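Local atomic coordinates of bacteriorhodopsin (Nanosalina sp., PDB entry 6EYU), a protein that pumps protons inward across the cell membrane, most likely driven by the light that its covalently bound retinal absorbs. Residues A[171-176]-A[210-215]; A[46-51]-A[219-224]; A[92-97]-A[157-162]. All coordinates share one frame; numbering follows the deposited sequence.

Contact 1 (A[171-176]-A[210-215]). With RET (retinal), chain D.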
loop_
_atom_site.group_PDB
_atom_site.type_symbol
_atom_site.label_atom_id
_atom_site.label_comp_id
_atom_site.label_asym_id
_atom_site.label_seq_id
_atom_site.Cartn_x
_atom_site.Cartn_y
_atom_site.Cartn_z
ATOM N N GLY A 171 13.362 -18.449 -7.917
ATOM C CA GLY A 171 13.439 -18.050 -9.318
ATOM C C GLY A 171 12.698 -19.012 -10.226
ATOM O O GLY A 171 11.784 -18.617 -10.951
ATOM N N ILE A 172 13.113 -20.273 -10.206
ATOM C CA ILE A 172 12.498 -21.297 -11.043
ATOM C C ILE A 172 10.984 -21.317 -10.855
ATOM O O ILE A 172 10.230 -21.361 -11.827
ATOM C CB ILE A 172 13.061 -22.694 -10.717
ATOM C CG1 ILE A 172 14.270 -22.997 -11.605
ATOM C CG2 ILE A 172 11.989 -23.756 -10.908
ATOM C CD1 ILE A 172 15.588 -22.557 -11.005
ATOM N N PHE A 173 10.544 -21.287 -9.601
ATOM C CA PHE A 173 9.129 -21.446 -9.285
ATOM C C PHE A 173 8.327 -20.240 -9.766
ATOM O O PHE A 173 7.183 -20.378 -10.196
ATOM C CB PHE A 173 8.934 -21.636 -7.780
ATOM C CG PHE A 173 8.868 -23.074 -7.354
ATOM C CD1 PHE A 173 7.782 -23.863 -7.699
ATOM C CD2 PHE A 173 9.905 -23.647 -6.638
ATOM C CE1 PHE A 173 7.734 -25.197 -7.339
ATOM C CE2 PHE A 173 9.861 -24.979 -6.270
ATOM C CZ PHE A 173 8.775 -25.755 -6.623
ATOM N N PHE A 174 8.947 -19.065 -9.725
ATOM C CA PHE A 174 8.265 -17.831 -10.103
ATOM C C PHE A 174 7.943 -17.827 -11.594
ATOM O O PHE A 174 6.944 -17.246 -12.019
ATOM C CB PHE A 174 9.125 -16.616 -9.751
ATOM C CG PHE A 174 8.824 -16.033 -8.399
ATOM C CD1 PHE A 174 8.475 -16.855 -7.340
ATOM C CD2 PHE A 174 8.846 -14.663 -8.197
ATOM C CE1 PHE A 174 8.204 -16.326 -6.093
ATOM C CE2 PHE A 174 8.576 -14.126 -6.953
ATOM C CZ PHE A 174 8.256 -14.959 -5.899
ATOM N N LEU A 175 8.734 -18.564 -12.367
ATOM C CA LEU A 175 8.578 -18.585 -13.817
ATOM C C LEU A 175 7.420 -19.487 -14.229
ATOM O O LEU A 175 6.867 -19.341 -15.318
ATOM C CB LEU A 175 9.869 -19.060 -14.482
ATOM C CG LEU A 175 11.095 -18.187 -14.212
ATOM C CD1 LEU A 175 12.376 -18.947 -14.524
ATOM C CD2 LEU A 175 11.021 -16.899 -15.018
ATOM N N SER A 176 7.060 -20.421 -13.355
ATOM C CA SER A 176 6.019 -21.393 -13.667
ATOM C C SER A 176 4.655 -20.715 -13.752
ATOM O O SER A 176 3.768 -21.179 -14.470
ATOM C CB SER A 176 5.989 -22.501 -12.611
ATOM O OG SER A 176 5.537 -22.004 -11.364
ATOM N N PHE A 210 2.011 -23.603 -2.521
ATOM C CA PHE A 210 2.411 -24.407 -1.372
ATOM C C PHE A 210 3.931 -24.455 -1.263
ATOM O O PHE A 210 4.488 -24.309 -0.174
ATOM C CB PHE A 210 1.853 -25.828 -1.485
ATOM C CG PHE A 210 2.199 -26.706 -0.315
ATOM C CD1 PHE A 210 1.573 -26.529 0.908
ATOM C CD2 PHE A 210 3.247 -27.609 -0.400
ATOM C CE1 PHE A 210 1.948 -27.275 2.010
ATOM C CE2 PHE A 210 3.612 -28.373 0.693
ATOM C CZ PHE A 210 2.963 -28.205 1.900
ATOM N N PHE A 211 4.598 -24.563 -2.408
ATOM C CA PHE A 211 6.047 -24.716 -2.430
ATOM C C PHE A 211 6.747 -23.366 -2.297
ATOM O O PHE A 211 7.891 -23.297 -1.843
ATOM C CB PHE A 211 6.491 -25.416 -3.717
ATOM C CG PHE A 211 6.362 -26.912 -3.665
ATOM C CD1 PHE A 211 7.332 -27.680 -3.039
ATOM C CD2 PHE A 211 5.198 -27.532 -4.089
ATOM C CE1 PHE A 211 7.166 -29.044 -2.888
ATOM C CE2 PHE A 211 5.035 -28.899 -3.959
ATOM C CZ PHE A 211 6.020 -29.655 -3.355
ATOM N N CYS A 212 6.026 -22.289 -2.593
ATOM C CA CYS A 212 6.626 -20.956 -2.628
ATOM C C CYS A 212 6.366 -20.187 -1.333
ATOM O O CYS A 212 6.934 -19.117 -1.112
ATOM C CB CYS A 212 6.089 -20.160 -3.818
ATOM S SG CYS A 212 6.466 -20.889 -5.429
ATOM N N LYS A 213 5.467 -20.711 -0.507
ATOM C CA LYS A 213 5.094 -20.065 0.747
ATOM C C LYS A 213 5.330 -21.015 1.928
ATOM O O LYS A 213 6.264 -20.829 2.707
ATOM C CB LYS A 213 3.628 -19.629 0.694
ATOM C CG LYS A 213 3.430 -18.559 -0.383
ATOM C CD LYS A 213 1.974 -18.097 -0.458
ATOM C CE LYS A 213 1.805 -17.003 -1.516
ATOM N NZ LYS A 213 1.675 -17.618 -2.846
ATOM N N GLN A 214 4.483 -22.034 2.049
ATOM C CA GLN A 214 4.546 -22.947 3.186
ATOM C C GLN A 214 5.928 -23.587 3.287
ATOM O O GLN A 214 6.615 -23.448 4.299
ATOM C CB GLN A 214 3.477 -24.035 3.059
ATOM C CG GLN A 214 2.141 -23.667 3.683
ATOM C CD GLN A 214 1.098 -23.291 2.648
ATOM O OE1 GLN A 214 -0.029 -23.785 2.678
ATOM N NE2 GLN A 214 1.461 -22.390 1.743
ATOM N N VAL A 215 6.351 -24.238 2.209
ATOM C CA VAL A 215 7.644 -24.915 2.178
ATOM C C VAL A 215 8.784 -23.908 2.287
ATOM O O VAL A 215 9.781 -24.156 2.965
ATOM C CB VAL A 215 7.818 -25.722 0.878
ATOM C CG1 VAL A 215 9.223 -26.301 0.796
ATOM C CG2 VAL A 215 6.774 -26.824 0.794
HETATM C C1 RET D . 1.184 -13.063 -13.516
HETATM C C2 RET D . 0.567 -12.062 -14.498
HETATM C C3 RET D . 1.140 -12.228 -15.905
HETATM C C4 RET D . 2.624 -11.878 -15.915
HETATM C C5 RET D . 3.338 -12.516 -14.723
HETATM C C6 RET D . 2.714 -13.070 -13.646
HETATM C C7 RET D . 3.512 -13.681 -12.600
HETATM C C8 RET D . 2.925 -14.201 -11.486
HETATM C C9 RET D . 3.753 -14.703 -10.419
HETATM C C10 RET D . 3.187 -15.283 -9.287
HETATM C C11 RET D . 3.907 -15.874 -8.226
HETATM C C12 RET D . 3.040 -16.278 -7.216
HETATM C C13 RET D . 3.422 -16.788 -5.956
HETATM C C14 RET D . 2.447 -17.145 -5.015
HETATM C C15 RET D . 2.676 -17.557 -3.706
HETATM C C16 RET D . 0.840 -12.660 -12.081
HETATM C C17 RET D . 0.669 -14.474 -13.804
HETATM C C18 RET D . 4.867 -12.558 -14.757
HETATM C C19 RET D . 5.275 -14.639 -10.553
HETATM C C20 RET D . 4.905 -16.978 -5.628
#

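Contact 2 (A[46-51]-A[219-224]). With MUN ([(2~{S})-2,3-bis(oxidanyl)propyl] (~{E})-undec-2-enoate), chain L; MUN ([(2~{S})-2,3-bis(oxidanyl)propyl] (~{E})-undec-2-enoate), chain O; MUN ([(2~{S})-2,3-bis(oxidanyl)propyl] (~{E})-undec-2-enoate), chain T.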
loop_
_atom_site.group_PDB
_atom_site.type_symbol
_atom_site.label_atom_id
_atom_site.label_comp_id
_atom_site.label_asym_id
_atom_site.label_seq_id
_atom_site.Cartn_x
_atom_site.Cartn_y
_atom_site.Cartn_z
ATOM N N ILE A 46 8.218 -13.211 11.143
ATOM C CA ILE A 46 7.155 -12.252 10.862
ATOM C C ILE A 46 6.757 -12.328 9.393
ATOM O O ILE A 46 5.585 -12.511 9.065
ATOM C CB ILE A 46 7.595 -10.809 11.171
ATOM C CG1 ILE A 46 8.125 -10.703 12.603
ATOM C CG2 ILE A 46 6.434 -9.848 10.966
ATOM C CD1 ILE A 46 7.176 -11.251 13.646
ATOM N N ILE A 47 7.747 -12.207 8.516
ATOM C CA ILE A 47 7.495 -12.021 7.094
ATOM C C ILE A 47 6.849 -13.266 6.495
ATOM O O ILE A 47 5.883 -13.171 5.738
ATOM C CB ILE A 47 8.798 -11.717 6.334
ATOM C CG1 ILE A 47 9.259 -10.288 6.629
ATOM C CG2 ILE A 47 8.599 -11.911 4.839
ATOM C CD1 ILE A 47 10.750 -10.083 6.470
ATOM N N HIS A 48 7.323 -14.433 6.916
ATOM C CA HIS A 48 6.791 -15.696 6.418
ATOM C C HIS A 48 5.408 -15.971 7.002
ATOM O O HIS A 48 4.532 -16.504 6.320
ATOM C CB HIS A 48 7.737 -16.848 6.758
ATOM C CG HIS A 48 8.990 -16.861 5.938
ATOM N ND1 HIS A 48 8.988 -17.084 4.578
ATOM C CD2 HIS A 48 10.283 -16.649 6.282
ATOM C CE1 HIS A 48 10.230 -17.064 4.129
ATOM N NE2 HIS A 48 11.034 -16.793 5.142
ATOM N N PHE A 49 5.197 -15.548 8.245
ATOM C CA PHE A 49 3.867 -15.579 8.842
ATOM C C PHE A 49 2.859 -14.888 7.931
ATOM O O PHE A 49 1.825 -15.461 7.584
ATOM C CB PHE A 49 3.878 -14.900 10.214
ATOM C CG PHE A 49 2.508 -14.677 10.791
ATOM C CD1 PHE A 49 1.828 -15.710 11.416
ATOM C CD2 PHE A 49 1.917 -13.425 10.743
ATOM C CE1 PHE A 49 0.573 -15.506 11.956
ATOM C CE2 PHE A 49 0.666 -13.212 11.291
ATOM C CZ PHE A 49 -0.011 -14.256 11.889
ATOM N N PHE A 50 3.189 -13.672 7.506
ATOM C CA PHE A 50 2.248 -12.845 6.762
ATOM C C PHE A 50 2.039 -13.392 5.355
ATOM O O PHE A 50 0.948 -13.285 4.794
ATOM C CB PHE A 50 2.748 -11.402 6.689
ATOM C CG PHE A 50 2.300 -10.549 7.840
ATOM C CD1 PHE A 50 0.951 -10.388 8.112
ATOM C CD2 PHE A 50 3.223 -10.034 8.734
ATOM C CE1 PHE A 50 0.533 -9.679 9.222
ATOM C CE2 PHE A 50 2.812 -9.319 9.843
ATOM C CZ PHE A 50 1.465 -9.141 10.088
ATOM N N ILE A 51 3.084 -13.988 4.791
ATOM C CA ILE A 51 2.999 -14.567 3.455
ATOM C C ILE A 51 1.879 -15.602 3.388
ATOM O O ILE A 51 1.004 -15.524 2.526
ATOM C CB ILE A 51 4.322 -15.238 3.042
ATOM C CG1 ILE A 51 5.340 -14.180 2.612
ATOM C CG2 ILE A 51 4.081 -16.224 1.910
ATOM C CD1 ILE A 51 6.772 -14.672 2.627
ATOM N N LEU A 219 12.209 -23.603 4.600
ATOM C CA LEU A 219 13.458 -23.729 3.858
ATOM C C LEU A 219 14.376 -22.545 4.151
ATOM O O LEU A 219 15.572 -22.717 4.382
ATOM C CB LEU A 219 13.165 -23.800 2.358
ATOM C CG LEU A 219 14.138 -24.609 1.496
ATOM C CD1 LEU A 219 14.779 -23.715 0.447
ATOM C CD2 LEU A 219 15.198 -25.290 2.347
ATOM N N ASP A 220 13.794 -21.351 4.196
ATOM C CA ASP A 220 14.568 -20.123 4.331
ATOM C C ASP A 220 15.207 -20.043 5.713
ATOM O O ASP A 220 16.388 -19.719 5.845
ATOM C CB ASP A 220 13.672 -18.904 4.103
ATOM C CG ASP A 220 14.392 -17.595 4.353
ATOM O OD1 ASP A 220 15.539 -17.447 3.882
ATOM O OD2 ASP A 220 13.779 -16.682 4.946
ATOM N N MET A 221 14.430 -20.378 6.738
ATOM C CA MET A 221 14.839 -20.140 8.116
ATOM C C MET A 221 15.813 -21.217 8.578
ATOM O O MET A 221 16.753 -20.936 9.324
ATOM C CB MET A 221 13.614 -20.115 9.033
ATOM C CG MET A 221 12.755 -18.872 8.875
ATOM S SD MET A 221 11.681 -18.577 10.291
ATOM C CE MET A 221 10.069 -18.796 9.542
ATOM N N TYR A 222 15.676 -22.412 8.012
ATOM C CA TYR A 222 16.572 -23.517 8.334
ATOM C C TYR A 222 17.916 -23.361 7.624
ATOM O O TYR A 222 18.964 -23.663 8.194
ATOM C CB TYR A 222 15.929 -24.853 7.956
ATOM C CG TYR A 222 15.107 -25.472 9.066
ATOM C CD1 TYR A 222 15.717 -26.143 10.118
ATOM C CD2 TYR A 222 13.721 -25.376 9.067
ATOM C CE1 TYR A 222 14.971 -26.706 11.136
ATOM C CE2 TYR A 222 12.967 -25.932 10.084
ATOM C CZ TYR A 222 13.597 -26.597 11.113
ATOM O OH TYR A 222 12.849 -27.157 12.125
ATOM N N LEU A 223 17.886 -22.823 6.408
ATOM C CA LEU A 223 19.107 -22.612 5.636
ATOM C C LEU A 223 19.992 -21.563 6.303
ATOM O O LEU A 223 21.207 -21.737 6.402
ATOM C CB LEU A 223 18.767 -22.171 4.209
ATOM C CG LEU A 223 19.116 -23.170 3.103
ATOM C CD1 LEU A 223 18.796 -24.591 3.538
ATOM C CD2 LEU A 223 18.380 -22.821 1.817
ATOM N N ILE A 224 19.390 -20.438 6.675
ATOM C CA ILE A 224 20.070 -19.428 7.478
ATOM C C ILE A 224 20.619 -20.048 8.759
ATOM O O ILE A 224 21.811 -19.950 9.050
ATOM C CB ILE A 224 19.111 -18.285 7.858
ATOM C CG1 ILE A 224 18.880 -17.367 6.657
ATOM C CG2 ILE A 224 19.665 -17.495 9.034
ATOM C CD1 ILE A 224 17.677 -16.462 6.806
HETATM C CAR MUN L . 2.456 -27.705 6.866
HETATM C CAQ MUN L . 3.904 -28.197 6.878
HETATM C CAP MUN L . 4.533 -27.959 5.505
HETATM C CAO MUN L . 5.697 -28.931 5.303
HETATM C CAN MUN L . 6.902 -28.173 4.750
HETATM C CAM MUN L . 8.063 -28.274 5.741
HETATM C CAK MUN L . 9.273 -28.903 5.047
HETATM C CAH MUN L . 10.226 -27.794 4.597
HETATM C CAF MUN L . 11.660 -28.328 4.554
HETATM C CAC MUN L . 12.613 -27.725 5.589
HETATM C CAA MUN L . 14.068 -28.189 5.484
HETATM O OAD MUN L . 14.347 -29.279 4.984
HETATM O OAB MUN L . 14.968 -27.406 6.138
HETATM C CAE MUN L . 16.077 -28.205 6.559
HETATM C CAG MUN L . 17.272 -27.946 5.640
HETATM O OAJ MUN L . 17.214 -26.605 5.147
HETATM C CAI MUN L . 18.570 -28.145 6.425
HETATM O OAL MUN L . 18.478 -27.467 7.679
HETATM C CAR MUN O . 0.303 -6.203 4.183
HETATM C CAQ MUN O . 0.160 -7.223 5.314
HETATM C CAP MUN O . 1.485 -7.321 6.069
HETATM C CAO MUN O . 2.638 -7.228 5.071
HETATM C CAN MUN O . 3.853 -6.616 5.767
HETATM C CAM MUN O . 3.771 -6.910 7.264
HETATM C CAK MUN O . 5.105 -7.494 7.726
HETATM C CAH MUN O . 6.237 -6.661 7.127
HETATM C CAF MUN O . 7.355 -6.500 8.157
HETATM C CAC MUN O . 8.765 -6.725 7.609
HETATM C CAA MUN O . 9.893 -6.622 8.635
HETATM O OAD MUN O . 9.668 -6.734 9.840
HETATM O OAB MUN O . 11.130 -6.417 8.108
HETATM C CAE MUN O . 11.553 -5.088 8.414
HETATM C CAG MUN O . 12.846 -5.145 9.230
HETATM O OAJ MUN O . 13.937 -5.490 8.373
HETATM C CAI MUN O . 13.107 -3.778 9.864
HETATM O OAL MUN O . 14.446 -3.733 10.365
HETATM C CAN MUN T . 5.599 -33.278 12.401
HETATM C CAM MUN T . 6.973 -33.108 11.751
HETATM C CAK MUN T . 8.027 -32.886 12.838
HETATM C CAH MUN T . 9.409 -32.760 12.193
HETATM C CAF MUN T . 10.410 -32.235 13.227
HETATM C CAC MUN T . 11.883 -32.294 12.805
HETATM C CAA MUN T . 12.832 -31.364 13.567
HETATM O OAD MUN T . 12.452 -30.765 14.574
HETATM O OAB MUN T . 14.138 -31.455 13.194
HETATM C CAE MUN T . 14.600 -30.184 12.726
HETATM C CAG MUN T . 15.594 -29.597 13.731
HETATM O OAJ MUN T . 15.797 -30.525 14.800
HETATM C CAI MUN T . 16.928 -29.324 13.032
HETATM O OAL MUN T . 17.937 -29.071 14.012
#

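Contact 3 (A[92-97]-A[157-162])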
loop_
_atom_site.group_PDB
_atom_site.type_symbol
_atom_site.label_atom_id
_atom_site.label_comp_id
_atom_site.label_asym_id
_atom_site.label_seq_id
_atom_site.Cartn_x
_atom_site.Cartn_y
_atom_site.Cartn_z
ATOM N N ALA A 92 19.896 -12.365 1.860
ATOM C CA ALA A 92 21.128 -11.911 1.228
ATOM C C ALA A 92 21.806 -10.843 2.081
ATOM O O ALA A 92 23.030 -10.832 2.219
ATOM C CB ALA A 92 20.836 -11.367 -0.163
ATOM N N PHE A 93 21.008 -9.930 2.623
ATOM C CA PHE A 93 21.539 -8.818 3.403
ATOM C C PHE A 93 22.113 -9.316 4.723
ATOM O O PHE A 93 22.893 -8.621 5.375
ATOM C CB PHE A 93 20.443 -7.785 3.669
ATOM C CG PHE A 93 20.111 -6.939 2.474
ATOM C CD1 PHE A 93 20.718 -7.177 1.253
ATOM C CD2 PHE A 93 19.213 -5.891 2.578
ATOM C CE1 PHE A 93 20.428 -6.394 0.153
ATOM C CE2 PHE A 93 18.917 -5.103 1.481
ATOM C CZ PHE A 93 19.527 -5.353 0.268
ATOM N N HIS A 94 21.730 -10.529 5.107
ATOM C CA HIS A 94 21.828 -10.954 6.496
ATOM C C HIS A 94 23.277 -10.938 6.971
ATOM O O HIS A 94 23.561 -10.567 8.110
ATOM C CB HIS A 94 21.239 -12.354 6.666
ATOM C CG HIS A 94 21.245 -12.841 8.080
ATOM N ND1 HIS A 94 20.641 -12.148 9.108
ATOM C CD2 HIS A 94 21.866 -13.898 8.656
ATOM C CE1 HIS A 94 20.838 -12.789 10.245
ATOM N NE2 HIS A 94 21.578 -13.856 9.999
ATOM N N GLY A 95 24.190 -11.351 6.098
ATOM C CA GLY A 95 25.592 -11.492 6.474
ATOM C C GLY A 95 26.455 -10.375 5.921
ATOM O O GLY A 95 27.658 -10.325 6.176
ATOM N N ALA A 96 25.849 -9.493 5.131
ATOM C CA ALA A 96 26.605 -8.678 4.185
ATOM C C ALA A 96 26.933 -7.300 4.754
ATOM O O ALA A 96 26.219 -6.784 5.615
ATOM C CB ALA A 96 25.838 -8.540 2.878
ATOM N N ASP A 97 27.938 -6.661 4.165
ATOM C CA ASP A 97 28.400 -5.351 4.613
ATOM C C ASP A 97 27.481 -4.246 4.102
ATOM O O ASP A 97 27.126 -3.331 4.844
ATOM C CB ASP A 97 29.827 -5.104 4.118
ATOM C CG ASP A 97 30.390 -3.780 4.594
ATOM O OD1 ASP A 97 29.599 -2.918 5.029
ATOM O OD2 ASP A 97 31.615 -3.573 4.461
ATOM N N ASP A 157 30.474 -18.038 3.734
ATOM C CA ASP A 157 30.212 -19.009 2.680
ATOM C C ASP A 157 28.886 -19.723 2.917
ATOM O O ASP A 157 28.130 -19.973 1.978
ATOM C CB ASP A 157 31.349 -20.030 2.608
ATOM C CG ASP A 157 32.619 -19.446 2.020
ATOM O OD1 ASP A 157 32.632 -18.236 1.714
ATOM O OD2 ASP A 157 33.606 -20.197 1.872
ATOM N N GLY A 158 28.586 -20.006 4.180
ATOM C CA GLY A 158 27.323 -20.637 4.545
ATOM C C GLY A 158 26.131 -19.778 4.173
ATOM O O GLY A 158 25.162 -20.263 3.589
ATOM N N LEU A 159 26.213 -18.490 4.494
ATOM C CA LEU A 159 25.136 -17.553 4.196
ATOM C C LEU A 159 24.999 -17.356 2.688
ATOM O O LEU A 159 23.889 -17.267 2.163
ATOM C CB LEU A 159 25.406 -16.206 4.871
ATOM C CG LEU A 159 24.435 -15.783 5.977
ATOM C CD1 LEU A 159 23.510 -16.924 6.373
ATOM C CD2 LEU A 159 25.204 -15.271 7.185
ATOM N N ALA A 160 26.133 -17.222 2.008
ATOM C CA ALA A 160 26.141 -17.021 0.563
ATOM C C ALA A 160 25.519 -18.219 -0.147
ATOM O O ALA A 160 24.743 -18.058 -1.090
ATOM C CB ALA A 160 27.562 -16.795 0.070
ATOM N N ARG A 161 25.852 -19.418 0.319
ATOM C CA ARG A 161 25.289 -20.640 -0.241
ATOM C C ARG A 161 23.786 -20.704 0.014
ATOM O O ARG A 161 23.008 -21.027 -0.883
ATOM C CB ARG A 161 25.971 -21.869 0.365
ATOM C CG ARG A 161 26.582 -22.806 -0.665
ATOM C CD ARG A 161 26.877 -24.173 -0.071
ATOM N NE ARG A 161 27.270 -24.092 1.333
ATOM C CZ ARG A 161 28.463 -23.685 1.751
ATOM N NH1 ARG A 161 29.379 -23.296 0.876
ATOM N NH2 ARG A 161 28.729 -23.631 3.050
ATOM N N ALA A 162 23.384 -20.366 1.234
ATOM C CA ALA A 162 21.970 -20.313 1.587
ATOM C C ALA A 162 21.196 -19.481 0.572
ATOM O O ALA A 162 20.201 -19.939 0.010
ATOM C CB ALA A 162 21.799 -19.736 2.985
#

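Contact 1 (A[171-176]-A[210-215])
The carbonyl oxygen of Phe173, the residue whose ring packs on Phe211 and Cys212, is gripped by two donors of one residue a turn further on. Ser176 OG lies 2.6 Å from Phe173 O, tilted 15° from the carbonyl plane, and Ser176 N lies 3.2 Å from the same Phe173 O. The backbone under the ring is thus tied to the next turn. The ring itself reaches over to helix 198-230, where its CZ lies 3.7 Å from Phe211 CB, a CH-pi contact away from the ring centre. The two phenyl planes are within 6° of parallel but slid so far apart that they barely overlap, so it is the methylene of Phe211 that does the touching. Cys212 SG packs 3.5 Å from Phe173 CB and stands obliquely to the ring, 4.5 Å from its centroid, a sulfur-aromatic contact. Here the last two transmembrane helices of the seven-helix rhodopsin bundle meet beside the chromophore, and helix 198-230 widens into a pi-type turn at 210-214, with Val215 N bonded to Phe210 O. Within that turn Lys213 runs extended as far as CE, then bends (chi4 82°) to bring NZ to its covalent link with retinal C15. Retinal methyl C20 touches both helices, 3.4 Å from Phe174 CE1 and 3.8 Å from Cys212 CB. Tyr169 packs its ring on Phe173 and hydrogen-bonds Phe211 O.

Contact 2 (A[46-51]-A[219-224])
A buried histidine-carboxylate hydrogen bond joins helix 42-63 to helix 198-230, the second and seventh transmembrane helices of the rhodopsin bundle, between the retinal and the end of the bundle that carries the C terminus. His48 NE2 donates to Asp220 OD2 over 2.8 Å, and at 176° the bond is almost straight. The oxygen sits in the plane of the imidazole, at its edge, whereas the ring meets OD2 on the anti side of the carboxylate, with the two planes 58° apart. Asp220 can reach across because its CG stands anti to its own backbone N (chi1 175°), and its second oxygen, OD1, is hydrogen-bonded to Thr91 OG1, so both carboxylate oxygens are held and the group is hard to turn. The ring of Tyr216 also meets His48. The side chain of His48 is about 10 Å from the retinal, and such a pair could take part in proton transfer between chromophore and cytoplasm, though the geometry alone does not prove it. On the outer face of helix 42-63 a monoacylglycerol chain lies over one face of the Phe50 ring while Phe49 CD2 sits over the centre of the other, and Phe50 also packs on Gly109 of a neighbouring subunit. Back at the histidine, Met221 runs alongside but points the other way, its chain bent at chi3 so that CE lies 3.9 Å from His48 CD2.

Contact 3 (A[92-97]-A[157-162])
The imidazole of His94 is the flat group that meets the other helix, and Leu159 comes to it aslant. Leu159 CD2 lies 3.9 Å from His94 CD2, and the second methyl, Leu159 CD1, is 4.1 Å from the same His94 CD2, so the branched end of the leucine is set against one ring carbon. The two side chains cross at about a right angle. With CG anti to the backbone N (chi1 -177°), the ring of His94 is placed so that its CD2 corner meets Leu159. At the edge of the same ring NE2 has a weak hydrogen bond to Glu228 OE1, and Pro41 touches the histidine too. On the far side of the helix the guanidinium of Arg161, which does not touch 92-97, has Asp157 O over one face, 3.6 Å above the plane and toward the rim.

The meeting point lies near the end of helix 72-93, in a type I beta turn from Phe93 to Ala96, while the partner is the first turns of helix 157-183, at the bundle end that carries the C terminus. Gly95 is the second touch: its CA is 3.9 Å from Leu159 CD2, and with no side chain there the turn can come this close, CA of Gly95 to CA of Leu159 being 6.5 Å. Ala227 of helix 198-230 packs on Leu159 as well. Were Leu159 an alanine, the methyls against His94 and Gly95 would go, probably opening a gap between turn and helix and leaving the imidazole less firmly placed. Everything that passes directly between the segments is apolar and non-directional, so the fit rests on shape, while the polar ties of this region run to residues elsewhere, such as Glu228 and His231.

Overall arrangement
From the N terminus, the chain enters contact 2 at 46-51 and closes that loop only at 219-224, so helix 42-63 is joined to the last helix after 167 intervening residues. The other two contacts nest inside it: contact 3 ties the end of helix 72-93 to the start of helix 157-183, and contact 1 follows in series, joining that same helix to helix 198-230. None of the loops cross. Contact 2 sits between the others and touches both. Lys213 CG packs 3.3 Å from Ile51 CG2, and Ile224 CG2 lies 4.2 Å from His94 NE2. Contacts 1 and 3 do not touch, their nearest atoms being about 11 Å apart.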